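Local coordinates for protein quinoline 2-oxidoreductase large subunit (Pseudomonas putida, PDB 1T3Q) that probably hydroxylates quinoline next to its ring nitrogen, as the molybdenum-bearing subunit of a xanthine dehydrogenase-family oxidoreductase that carries a molybdopterin cytosine dinucleotide cofactor, at residues M302-L315 against A381-L395. Residues are numbered along the deposited sequence; the frame is centred on the assembly and turned at random.
Sequences MGLAFDGDGRFLAL and ARETLIDRAARQLGL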
loop_
_atom_site.group_PDB
_atom_site.type_symbol
_atom_site.label_atom_id
_atom_site.label_comp_id
_atom_site.label_asym_id
_atom_site.label_seq_id
_atom_site.Cartn_x
_atom_site.Cartn_y
_atom_site.Cartn_z
ATOM N N MET B 302 0.102 53.302 4.624
ATOM C CA MET B 302 0.758 53.689 3.389
ATOM C C MET B 302 0.488 55.117 2.952
ATOM O O MET B 302 -0.591 55.664 3.178
ATOM C CB MET B 302 0.336 52.722 2.280
ATOM C CG MET B 302 1.138 52.837 0.996
ATOM S SD MET B 302 0.583 51.640 -0.241
ATOM C CE MET B 302 1.355 50.160 0.338
ATOM N N GLY B 303 1.495 55.713 2.321
ATOM C CA GLY B 303 1.374 57.072 1.831
ATOM C C GLY B 303 2.019 57.135 0.462
ATOM O O GLY B 303 3.067 56.535 0.240
ATOM N N LEU B 304 1.384 57.845 -0.463
ATOM C CA LEU B 304 1.902 57.988 -1.815
ATOM C C LEU B 304 1.933 59.463 -2.185
ATOM O O LEU B 304 0.934 60.165 -2.060
ATOM C CB LEU B 304 1.015 57.226 -2.805
ATOM C CG LEU B 304 1.374 57.281 -4.294
ATOM C CD1 LEU B 304 2.713 56.598 -4.534
ATOM C CD2 LEU B 304 0.279 56.580 -5.102
ATOM N N ALA B 305 3.094 59.935 -2.617
ATOM C CA ALA B 305 3.255 61.327 -3.018
ATOM C C ALA B 305 3.391 61.328 -4.536
ATOM O O ALA B 305 4.014 60.433 -5.097
ATOM C CB ALA B 305 4.502 61.920 -2.373
ATOM N N PHE B 306 2.809 62.323 -5.198
ATOM C CA PHE B 306 2.875 62.390 -6.651
ATOM C C PHE B 306 2.846 63.822 -7.170
ATOM O O PHE B 306 2.408 64.734 -6.473
ATOM C CB PHE B 306 1.724 61.573 -7.253
ATOM C CG PHE B 306 0.374 61.897 -6.670
ATOM C CD1 PHE B 306 -0.444 62.853 -7.258
ATOM C CD2 PHE B 306 -0.077 61.243 -5.525
ATOM C CE1 PHE B 306 -1.698 63.153 -6.717
ATOM C CE2 PHE B 306 -1.323 61.534 -4.978
ATOM C CZ PHE B 306 -2.137 62.491 -5.574
ATOM N N ASP B 307 3.316 64.021 -8.397
ATOM C CA ASP B 307 3.327 65.359 -8.966
ATOM C C ASP B 307 2.032 65.665 -9.718
ATOM O O ASP B 307 1.133 64.822 -9.794
ATOM C CB ASP B 307 4.565 65.556 -9.862
ATOM C CG ASP B 307 4.489 64.796 -11.179
ATOM O OD1 ASP B 307 5.533 64.724 -11.867
ATOM O OD2 ASP B 307 3.409 64.290 -11.547
ATOM N N GLY B 308 1.942 66.875 -10.261
ATOM C CA GLY B 308 0.745 67.294 -10.969
ATOM C C GLY B 308 0.336 66.451 -12.158
ATOM O O GLY B 308 -0.792 66.561 -12.634
ATOM N N ASP B 309 1.247 65.614 -12.639
ATOM C CA ASP B 309 0.974 64.753 -13.783
ATOM C C ASP B 309 0.641 63.334 -13.331
ATOM O O ASP B 309 0.332 62.470 -14.153
ATOM C CB ASP B 309 2.188 64.733 -14.712
ATOM C CG ASP B 309 2.427 66.071 -15.388
ATOM O OD1 ASP B 309 3.607 66.421 -15.619
ATOM O OD2 ASP B 309 1.434 66.767 -15.696
ATOM N N GLY B 310 0.711 63.101 -12.022
ATOM C CA GLY B 310 0.413 61.785 -11.487
ATOM C C GLY B 310 1.628 60.886 -11.346
ATOM O O GLY B 310 1.496 59.710 -11.007
ATOM N N ARG B 311 2.814 61.427 -11.612
ATOM C CA ARG B 311 4.044 60.648 -11.493
ATOM C C ARG B 311 4.343 60.450 -10.013
ATOM O O ARG B 311 4.340 61.412 -9.241
ATOM C CB ARG B 311 5.212 61.378 -12.172
ATOM C CG ARG B 311 6.526 60.605 -12.149
ATOM N N PHE B 312 4.598 59.205 -9.619
ATOM C CA PHE B 312 4.880 58.888 -8.224
ATOM C C PHE B 312 6.240 59.411 -7.789
ATOM O O PHE B 312 7.259 59.108 -8.406
ATOM C CB PHE B 312 4.830 57.374 -7.988
ATOM C CG PHE B 312 3.542 56.729 -8.415
ATOM C CD1 PHE B 312 2.350 57.448 -8.414
ATOM C CD2 PHE B 312 3.519 55.392 -8.798
ATOM C CE1 PHE B 312 1.148 56.841 -8.789
ATOM C CE2 PHE B 312 2.323 54.772 -9.176
ATOM C CZ PHE B 312 1.137 55.499 -9.171
ATOM N N LEU B 313 6.250 60.186 -6.712
ATOM C CA LEU B 313 7.488 60.759 -6.194
ATOM C C LEU B 313 8.020 59.983 -4.997
ATOM O O LEU B 313 9.230 59.962 -4.746
ATOM C CB LEU B 313 7.253 62.212 -5.783
ATOM C CG LEU B 313 6.759 63.146 -6.885
ATOM C CD1 LEU B 313 6.542 64.541 -6.303
ATOM C CD2 LEU B 313 7.775 63.182 -8.026
ATOM N N ALA B 314 7.120 59.347 -4.257
ATOM C CA ALA B 314 7.531 58.593 -3.082
ATOM C C ALA B 314 6.437 57.688 -2.550
ATOM O O ALA B 314 5.248 57.967 -2.700
ATOM C CB ALA B 314 7.971 59.553 -1.982
ATOM N N LEU B 315 6.857 56.597 -1.926
ATOM C CA LEU B 315 5.924 55.662 -1.321
ATOM C C LEU B 315 6.444 55.299 0.058
ATOM O O LEU B 315 7.585 54.859 0.222
ATOM C CB LEU B 315 5.773 54.400 -2.173
ATOM C CG LEU B 315 4.769 53.370 -1.629
ATOM C CD1 LEU B 315 4.313 52.454 -2.745
ATOM C CD2 LEU B 315 5.403 52.563 -0.506
ATOM N N ALA B 381 -3.613 48.027 -0.643
ATOM C CA ALA B 381 -3.317 49.390 -0.224
ATOM C C ALA B 381 -2.794 50.291 -1.342
ATOM O O ALA B 381 -3.313 51.389 -1.550
ATOM C CB ALA B 381 -2.317 49.361 0.934
ATOM N N ARG B 382 -1.780 49.829 -2.064
ATOM C CA ARG B 382 -1.195 50.635 -3.136
ATOM C C ARG B 382 -2.157 50.880 -4.296
ATOM O O ARG B 382 -2.330 52.013 -4.730
ATOM C CB ARG B 382 0.081 49.977 -3.674
ATOM C CG ARG B 382 0.897 50.888 -4.592
ATOM C CD ARG B 382 1.923 50.100 -5.386
ATOM N NE ARG B 382 1.281 49.021 -6.124
ATOM C CZ ARG B 382 1.402 47.733 -5.825
ATOM N NH1 ARG B 382 0.764 46.826 -6.549
ATOM N NH2 ARG B 382 2.180 47.352 -4.820
ATOM N N GLU B 383 -2.781 49.821 -4.803
ATOM C CA GLU B 383 -3.700 49.983 -5.922
ATOM C C GLU B 383 -4.878 50.875 -5.553
ATOM O O GLU B 383 -5.363 51.642 -6.383
ATOM C CB GLU B 383 -4.190 48.621 -6.417
ATOM C CG GLU B 383 -3.076 47.727 -6.981
ATOM C CD GLU B 383 -2.349 48.358 -8.166
ATOM O OE1 GLU B 383 -1.137 48.656 -8.048
ATOM O OE2 GLU B 383 -2.989 48.559 -9.221
ATOM N N THR B 384 -5.336 50.784 -4.309
ATOM C CA THR B 384 -6.446 51.614 -3.861
ATOM C C THR B 384 -6.019 53.082 -3.801
ATOM O O THR B 384 -6.781 53.974 -4.169
ATOM C CB THR B 384 -6.960 51.159 -2.473
ATOM O OG1 THR B 384 -7.572 49.867 -2.596
ATOM C CG2 THR B 384 -7.989 52.141 -1.925
ATOM N N LEU B 385 -4.798 53.331 -3.341
ATOM C CA LEU B 385 -4.291 54.699 -3.259
ATOM C C LEU B 385 -4.011 55.249 -4.654
ATOM O O LEU B 385 -4.204 56.435 -4.913
ATOM C CB LEU B 385 -3.015 54.742 -2.415
ATOM C CG LEU B 385 -3.211 54.489 -0.919
ATOM C CD1 LEU B 385 -1.863 54.554 -0.201
ATOM C CD2 LEU B 385 -4.159 55.530 -0.346
ATOM N N ILE B 386 -3.560 54.383 -5.554
ATOM C CA ILE B 386 -3.280 54.796 -6.925
ATOM C C ILE B 386 -4.575 55.264 -7.595
ATOM O O ILE B 386 -4.588 56.282 -8.297
ATOM C CB ILE B 386 -2.644 53.640 -7.727
ATOM C CG1 ILE B 386 -1.209 53.414 -7.236
ATOM C CG2 ILE B 386 -2.685 53.943 -9.221
ATOM C CD1 ILE B 386 -0.477 52.272 -7.921
ATOM N N ASP B 387 -5.662 54.528 -7.374
ATOM C CA ASP B 387 -6.957 54.893 -7.940
ATOM C C ASP B 387 -7.435 56.208 -7.339
ATOM O O ASP B 387 -8.045 57.031 -8.023
ATOM C CB ASP B 387 -8.013 53.814 -7.653
ATOM C CG ASP B 387 -8.041 52.711 -8.704
ATOM O OD1 ASP B 387 -8.990 51.891 -8.677
ATOM O OD2 ASP B 387 -7.131 52.651 -9.555
ATOM N N ARG B 388 -7.171 56.398 -6.051
ATOM C CA ARG B 388 -7.578 57.614 -5.360
ATOM C C ARG B 388 -6.803 58.809 -5.906
ATOM O O ARG B 388 -7.351 59.901 -6.053
ATOM C CB ARG B 388 -7.321 57.486 -3.859
ATOM C CG ARG B 388 -7.908 58.618 -3.033
ATOM C CD ARG B 388 -7.603 58.427 -1.558
ATOM N NE ARG B 388 -8.124 57.157 -1.055
ATOM C CZ ARG B 388 -7.804 56.634 0.124
ATOM N NH1 ARG B 388 -8.325 55.474 0.499
ATOM N NH2 ARG B 388 -6.954 57.265 0.926
ATOM N N ALA B 389 -5.524 58.596 -6.192
ATOM C CA ALA B 389 -4.680 59.655 -6.732
ATOM C C ALA B 389 -5.198 60.038 -8.111
ATOM O O ALA B 389 -5.255 61.213 -8.460
ATOM C CB ALA B 389 -3.234 59.177 -6.829
ATOM N N ALA B 390 -5.579 59.034 -8.891
ATOM C CA ALA B 390 -6.095 59.274 -10.230
ATOM C C ALA B 390 -7.341 60.146 -10.166
ATOM O O ALA B 390 -7.423 61.162 -10.853
ATOM C CB ALA B 390 -6.411 57.945 -10.923
ATOM N N ARG B 391 -8.310 59.755 -9.338
ATOM C CA ARG B 391 -9.545 60.525 -9.211
ATOM C C ARG B 391 -9.265 61.957 -8.788
ATOM O O ARG B 391 -9.913 62.888 -9.257
ATOM C CB ARG B 391 -10.507 59.884 -8.198
ATOM C CG ARG B 391 -11.298 58.700 -8.735
ATOM C CD ARG B 391 -12.424 58.308 -7.765
ATOM N NE ARG B 391 -11.897 57.909 -6.465
ATOM C CZ ARG B 391 -11.400 56.709 -6.195
ATOM N NH1 ARG B 391 -10.938 56.444 -4.981
ATOM N NH2 ARG B 391 -11.389 55.764 -7.128
ATOM N N GLN B 392 -8.300 62.129 -7.896
ATOM C CA GLN B 392 -7.951 63.458 -7.423
ATOM C C GLN B 392 -7.421 64.333 -8.560
ATOM O O GLN B 392 -7.660 65.539 -8.590
ATOM C CB GLN B 392 -6.911 63.347 -6.304
ATOM C CG GLN B 392 -6.246 64.653 -5.922
ATOM C CD GLN B 392 -5.252 64.477 -4.789
ATOM O OE1 GLN B 392 -4.257 65.199 -4.701
ATOM N NE2 GLN B 392 -5.523 63.522 -3.907
ATOM N N LEU B 393 -6.725 63.716 -9.509
ATOM C CA LEU B 393 -6.148 64.443 -10.639
ATOM C C LEU B 393 -7.041 64.470 -11.878
ATOM O O LEU B 393 -6.760 65.188 -12.838
ATOM C CB LEU B 393 -4.794 63.829 -11.003
ATOM C CG LEU B 393 -3.729 63.945 -9.910
ATOM C CD1 LEU B 393 -2.504 63.138 -10.293
ATOM C CD2 LEU B 393 -3.377 65.416 -9.706
ATOM N N GLY B 394 -8.112 63.690 -11.864
ATOM C CA GLY B 394 -8.993 63.662 -13.015
ATOM C C GLY B 394 -8.441 62.782 -14.121
ATOM O O GLY B 394 -8.760 62.975 -15.297
ATOM N N LEU B 395 -7.599 61.824 -13.749
ATOM C CA LEU B 395 -7.011 60.889 -14.705
ATOM C C LEU B 395 -7.726 59.556 -14.542
ATOM O O LEU B 395 -8.266 59.270 -13.477
ATOM C CB LEU B 395 -5.524 60.672 -14.411
ATOM C CG LEU B 395 -4.532 61.830 -14.523
ATOM C CD1 LEU B 395 -3.188 61.376 -13.979
ATOM C CD2 LEU B 395 -4.409 62.272 -15.973
#
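Phe-306 lays one face of its ring over the methyl of Ala-389, a CH-pi contact in which Ala-389 CB stands 3.9 Å from the ring centroid. With chi1 at 50°, the ring is held between the backbone N and the carbonyl carbon of its own residue and turned down onto the helix. Gln-392 CD lies at the ring edge, in plane, with OE1 3.5 Å from Phe-306 CZ and the ring and amide planes 56° apart; Leu-393 slides past in the opposite direction, its CD1 meeting CD1 and CE1 of the ring.

Leu-393 CD1 also presses on the hairpin turn, 3.4 Å from Gly-310 CA, a tight carbon contact at a residue without a side chain. The type I turn from Asp-307 to Gly-310 is braced by Asp-307 OD2, which accepts the backbone N-H groups of Asp-309 (an Asx turn) and Arg-311 from opposite faces of the carboxylate. Beyond the Schellman motif that ends the helix, with Gly-394 as its C-prime residue, Leu-395 CD1 reaches Asp-309 O.

Toward the N-terminal part of the helix segment, Ile-386 crosses Phe-312 at about a right angle, its CG1 3.7 Å from Phe-312 CZ, and also meets Leu-304 CD2. Met-302 sends CG against Leu-385 CD1 at 3.7 Å; a bend at chi3 brings its CE to Ala-381 CB, 3.8 Å away, with SD against the backbone N and CA of Arg-382.

This is apolar packing of a helix on a beta hairpin; the axes of strand 302-306 and helix 381-393 approach to 9.1 Å at 39°. The hairpin, with a classic bulge where Leu-313 and Ala-314 face Ala-305, belongs to a mixed sheet in the molybdopterin cofactor-binding region: strand 185-193 pairs alongside 298-306, and strand 352-360 alongside 312-322. Helix 375-393 in turn packs against helices 397-402 and 744-761.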